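Local structure of bacteriophage virulence determinant (Salmonella enterica subsp. enterica serovar Typhimurium str. 14028S, 6GGR) at residues B[177-180]-B[185-188]; B[167-172]-B[188-193]. The protein probably acts as a zinc metalloprotease of the PipA family, a phage-encoded Salmonella effector that cleaves host NF-kappaB subunits. All coordinates share one frame; numbering follows the deposited sequence.

Contact 1: residues B[177-180]-B[185-188]; sequences DKED and GPVV
Asp-177 lies against Gly-185, Val-187 and Val-188, joining the third zinc ligand of this zincin-like site to the start of helix 186-197. The tight part is at the N-terminal end of that helix. There Asp-177 CA and Gly-185 CA are 4.8 Å apart, and Asp-177 O receives a CA-H...O contact from Gly-185 CA (3.5 Å, 147° at the hydrogen). Gly-185 is the N-cap residue, with a positive phi (88°). The CB of Asp-177 points away from the helix, but its carboxylate turns back, CG beside the backbone N (chi1 -69°), and OD1 rests on Val-187 CB at 3.5 Å. The methyl CG2 of Val-188 meets the same oxygen at 3.9 Å, with the two side chains nearly at right angles. OD2 serves the histidines: it is hydrogen-bonded to His-170 NE2 and weakly to His-166 NE2, although this chain holds no zinc in the model. The backbone N of Asp-177 is hydrogen-bonded to an acidic side chain of the other protein chain. Toward solvent the contact thins out, since Lys-178 is exposed with its CB pointing away from the helix and Asp-180 is poorly ordered. Glu-179 lies between these extremes, its carboxylate held by Ser-23 OG and Gln-24 N. Its fully extended chain carries OE1 over the glycine, 3.5 Å from Gly-185 CA and 3.9 Å from Pro-186 CD.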
loop_
_atom_site.group_PDB
_atom_site.type_symbol
_atom_site.label_atom_id
_atom_site.label_comp_id
_atom_site.label_asym_id
_atom_site.label_seq_id
_atom_site.Cartn_x
_atom_site.Cartn_y
_atom_site.Cartn_z
ATOM N N ASP B 177 6.072 -8.852 -4.875
ATOM C CA ASP B 177 4.789 -9.510 -5.077
ATOM C C ASP B 177 4.484 -9.707 -6.555
ATOM O O ASP B 177 3.744 -10.631 -6.912
ATOM C CB ASP B 177 3.678 -8.696 -4.409
ATOM C CG ASP B 177 3.758 -8.732 -2.895
ATOM O OD1 ASP B 177 3.590 -9.827 -2.322
ATOM O OD2 ASP B 177 3.998 -7.671 -2.282
ATOM N N LYS B 178 5.056 -8.869 -7.420
ATOM C CA LYS B 178 4.807 -8.935 -8.856
ATOM C C LYS B 178 5.448 -10.191 -9.432
ATOM O O LYS B 178 6.677 -10.282 -9.526
ATOM C CB LYS B 178 5.371 -7.693 -9.545
ATOM C CG LYS B 178 4.710 -6.389 -9.142
ATOM C CD LYS B 178 3.352 -6.231 -9.797
ATOM C CE LYS B 178 2.542 -5.131 -9.132
ATOM N NZ LYS B 178 1.215 -4.943 -9.780
ATOM N N GLU B 179 4.626 -11.159 -9.825
ATOM C CA GLU B 179 5.090 -12.318 -10.577
ATOM C C GLU B 179 4.227 -12.462 -11.820
ATOM O O GLU B 179 3.018 -12.695 -11.721
ATOM C CB GLU B 179 5.049 -13.600 -9.744
ATOM C CG GLU B 179 5.555 -14.807 -10.518
ATOM C CD GLU B 179 5.528 -16.093 -9.719
ATOM O OE1 GLU B 179 5.037 -16.086 -8.569
ATOM O OE2 GLU B 179 6.000 -17.121 -10.253
ATOM N N ASP B 180 4.850 -12.299 -12.982
ATOM C CA ASP B 180 4.234 -12.650 -14.255
ATOM C C ASP B 180 3.530 -14.001 -14.184
ATOM O O ASP B 180 4.133 -15.018 -13.826
ATOM C CB ASP B 180 5.311 -12.673 -15.339
ATOM C CG ASP B 180 5.808 -11.291 -15.682
ATOM O OD1 ASP B 180 5.138 -10.308 -15.302
ATOM O OD2 ASP B 180 6.856 -11.192 -16.353
ATOM N N GLY B 185 2.111 -14.375 -6.311
ATOM C CA GLY B 185 3.498 -14.008 -6.153
ATOM C C GLY B 185 4.155 -14.801 -5.040
ATOM O O GLY B 185 3.489 -15.492 -4.264
ATOM N N PRO B 186 5.483 -14.697 -4.932
ATOM C CA PRO B 186 6.206 -15.537 -3.961
ATOM C C PRO B 186 5.967 -15.157 -2.508
ATOM O O PRO B 186 5.974 -16.039 -1.641
ATOM C CB PRO B 186 7.674 -15.331 -4.356
ATOM C CG PRO B 186 7.704 -13.982 -4.985
ATOM C CD PRO B 186 6.389 -13.828 -5.699
ATOM N N VAL B 187 5.775 -13.872 -2.206
ATOM C CA VAL B 187 5.655 -13.450 -0.813
ATOM C C VAL B 187 4.320 -13.890 -0.230
ATOM O O VAL B 187 4.246 -14.332 0.923
ATOM C CB VAL B 187 5.854 -11.927 -0.709
ATOM C CG1 VAL B 187 5.582 -11.431 0.711
ATOM C CG2 VAL B 187 7.266 -11.575 -1.128
ATOM N N VAL B 188 3.243 -13.758 -1.005
ATOM C CA VAL B 188 1.939 -14.225 -0.547
ATOM C C VAL B 188 1.982 -15.725 -0.282
ATOM O O VAL B 188 1.533 -16.203 0.765
ATOM C CB VAL B 188 0.850 -13.859 -1.572
ATOM C CG1 VAL B 188 -0.472 -14.547 -1.233
ATOM C CG2 VAL B 188 0.660 -12.340 -1.626
#

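Contact 2: residues B[167-172]-B[188-193]. Unlike the reference sequence in segment 167-172: Gln-167 (reference Glu).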
loop_
_atom_site.group_PDB
_atom_site.type_symbol
_atom_site.label_atom_id
_atom_site.label_comp_id
_atom_site.label_asym_id
_atom_site.label_seq_id
_atom_site.Cartn_x
_atom_site.Cartn_y
_atom_site.Cartn_z
ATOM N N GLN B 167 5.625 -8.607 5.425
ATOM C CA GLN B 167 6.713 -7.646 5.271
ATOM C C GLN B 167 8.059 -8.287 5.580
ATOM O O GLN B 167 9.057 -8.002 4.909
ATOM C CB GLN B 167 6.485 -6.434 6.173
ATOM C CG GLN B 167 5.212 -5.663 5.883
ATOM C CD GLN B 167 5.102 -5.219 4.439
ATOM O OE1 GLN B 167 6.107 -5.034 3.752
ATOM N NE2 GLN B 167 3.877 -5.054 3.969
ATOM N N VAL B 168 8.109 -9.151 6.595
ATOM C CA VAL B 168 9.360 -9.826 6.926
ATOM C C VAL B 168 9.782 -10.745 5.788
ATOM O O VAL B 168 10.968 -10.834 5.449
ATOM C CB VAL B 168 9.218 -10.589 8.256
ATOM C CG1 VAL B 168 10.409 -11.527 8.490
ATOM C CG2 VAL B 168 9.094 -9.606 9.412
ATOM N N VAL B 169 8.822 -11.438 5.172
ATOM C CA VAL B 169 9.164 -12.326 4.064
ATOM C C VAL B 169 9.823 -11.537 2.941
ATOM O O VAL B 169 10.769 -12.014 2.301
ATOM C CB VAL B 169 7.914 -13.081 3.575
ATOM C CG1 VAL B 169 8.143 -13.691 2.191
ATOM C CG2 VAL B 169 7.552 -14.178 4.568
ATOM N N HIS B 170 9.334 -10.320 2.680
ATOM C CA HIS B 170 9.991 -9.452 1.711
ATOM C C HIS B 170 11.459 -9.266 2.068
ATOM O O HIS B 170 12.342 -9.368 1.210
ATOM C CB HIS B 170 9.292 -8.092 1.651
ATOM C CG HIS B 170 8.120 -8.039 0.718
ATOM N ND1 HIS B 170 8.242 -8.212 -0.645
ATOM C CD2 HIS B 170 6.806 -7.799 0.949
ATOM C CE1 HIS B 170 7.054 -8.099 -1.210
ATOM N NE2 HIS B 170 6.165 -7.848 -0.265
ATOM N N ALA B 171 11.735 -9.003 3.348
ATOM C CA ALA B 171 13.082 -8.655 3.782
ATOM C C ALA B 171 14.018 -9.857 3.824
ATOM O O ALA B 171 15.236 -9.686 3.701
ATOM C CB ALA B 171 13.025 -7.995 5.157
ATOM N N LEU B 172 13.487 -11.069 3.992
ATOM C CA LEU B 172 14.328 -12.259 4.047
ATOM C C LEU B 172 14.570 -12.883 2.680
ATOM O O LEU B 172 15.544 -13.629 2.520
ATOM C CB LEU B 172 13.704 -13.307 4.974
ATOM C CG LEU B 172 13.431 -12.851 6.408
ATOM C CD1 LEU B 172 12.608 -13.897 7.141
ATOM C CD2 LEU B 172 14.738 -12.573 7.142
ATOM N N VAL B 188 3.243 -13.758 -1.005
ATOM C CA VAL B 188 1.939 -14.225 -0.547
ATOM C C VAL B 188 1.982 -15.725 -0.282
ATOM O O VAL B 188 1.533 -16.203 0.765
ATOM C CB VAL B 188 0.850 -13.859 -1.572
ATOM C CG1 VAL B 188 -0.472 -14.547 -1.233
ATOM C CG2 VAL B 188 0.660 -12.340 -1.626
ATOM N N GLU B 189 2.534 -16.492 -1.223
ATOM C CA GLU B 189 2.535 -17.942 -1.067
ATOM C C GLU B 189 3.340 -18.353 0.159
ATOM O O GLU B 189 2.882 -19.166 0.970
ATOM C CB GLU B 189 3.068 -18.613 -2.335
ATOM C CG GLU B 189 2.167 -18.389 -3.547
ATOM C CD GLU B 189 2.178 -19.543 -4.529
ATOM O OE1 GLU B 189 3.011 -20.460 -4.373
ATOM O OE2 GLU B 189 1.347 -19.529 -5.465
ATOM N N TYR B 190 4.540 -17.788 0.319
ATOM C CA TYR B 190 5.315 -18.009 1.537
ATOM C C TYR B 190 4.501 -17.655 2.774
ATOM O O TYR B 190 4.438 -18.429 3.735
ATOM C CB TYR B 190 6.599 -17.174 1.506
ATOM C CG TYR B 190 7.801 -17.836 0.872
ATOM C CD1 TYR B 190 8.134 -19.155 1.159
ATOM C CD2 TYR B 190 8.618 -17.132 -0.001
ATOM C CE1 TYR B 190 9.243 -19.754 0.586
ATOM C CE2 TYR B 190 9.726 -17.722 -0.582
ATOM C CZ TYR B 190 10.034 -19.032 -0.285
ATOM O OH TYR B 190 11.137 -19.618 -0.861
ATOM N N THR B 191 3.878 -16.474 2.768
ATOM C CA THR B 191 3.113 -16.038 3.929
ATOM C C THR B 191 1.969 -17.000 4.221
ATOM O O THR B 191 1.745 -17.371 5.379
ATOM C CB THR B 191 2.597 -14.612 3.707
ATOM O OG1 THR B 191 3.710 -13.731 3.494
ATOM C CG2 THR B 191 1.809 -14.117 4.908
ATOM N N ASN B 192 1.247 -17.438 3.183
ATOM C CA ASN B 192 0.172 -18.406 3.387
ATOM C C ASN B 192 0.687 -19.666 4.073
ATOM O O ASN B 192 0.064 -20.179 5.010
ATOM C CB ASN B 192 -0.480 -18.771 2.054
ATOM C CG ASN B 192 -1.375 -17.671 1.509
ATOM O OD1 ASN B 192 -1.736 -16.729 2.214
ATOM N ND2 ASN B 192 -1.758 -17.804 0.246
ATOM N N ILE B 193 1.820 -20.193 3.601
ATOM C CA ILE B 193 2.340 -21.458 4.115
ATOM C C ILE B 193 2.821 -21.297 5.552
ATOM O O ILE B 193 2.552 -22.142 6.414
ATOM C CB ILE B 193 3.470 -21.973 3.210
ATOM C CG1 ILE B 193 2.936 -22.248 1.803
ATOM C CG2 ILE B 193 4.102 -23.237 3.807
ATOM C CD1 ILE B 193 4.022 -22.450 0.761
#
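This is a small, buried apolar contact between two helices near the centre of the chain: helix 160-173, which carries the zinc-binding histidines, and helix 186-197, which follows the loop bearing the third ligand. It buries 115 Å², both sides summed, and one residue of the first helix does the work. Val-169 points at the second helix and spreads its two methyls over neighbouring residues there. CG1, anti to the backbone N (chi1 164°), meets Tyr-190 at the root of its side chain, 3.9 Å from CB and 4.1 Å from ring atom CD2, approaching the ring obliquely. CG2, on the other branch, lies 4.0 Å from Thr-191 OG1. The backbones come close as well, with Val-169 CA and Thr-191 CA 7.1 Å apart. The hydroxyl that CG2 touches is hydrogen-bonded to Val-187 O, one turn earlier in its own helix, so the valine meets an oxygen that already has a partner. Tyr-190 OH is hydrogen-bonded to Asp-30 OD1, and the tyrosine side chain is packed by helices 24-30 and 86-100. Val-169 belongs to the HExxH-type motif, which reads HQVVH here because Gln-167 stands in place of the reference Glu. The CB of its neighbour His-170 starts away from helix 186-197, yet the imidazole swings back toward the first turn of that helix; its ND1 is hydrogen-bonded to Leu-175 O. With no hydrogen bond joining the segments, the fit between them rests on van der Waals contact of the valine methyls.

In the fold
Along the chain the order is 167-172, 177-180, 185-188 and 188-193: motif helix 160-173, a loop, then helix 186-197. Both contacts use that last helix and share Val-188; contact 1 takes its first turn, contact 2 the next. Their centres are 10 Å apart, with contact 2 nearer the middle of the chain. They meet directly through Val-187 of contact 1, whose CG2 packs 3.5 Å from His-170 CE1 and whose CG1 touches Val-169 CG1 at 3.7 Å. The first turns of helix 186-197 thus touch both the helix with the histidines and the loop with Asp-177, and the zinc-ligand residues lie together beside it.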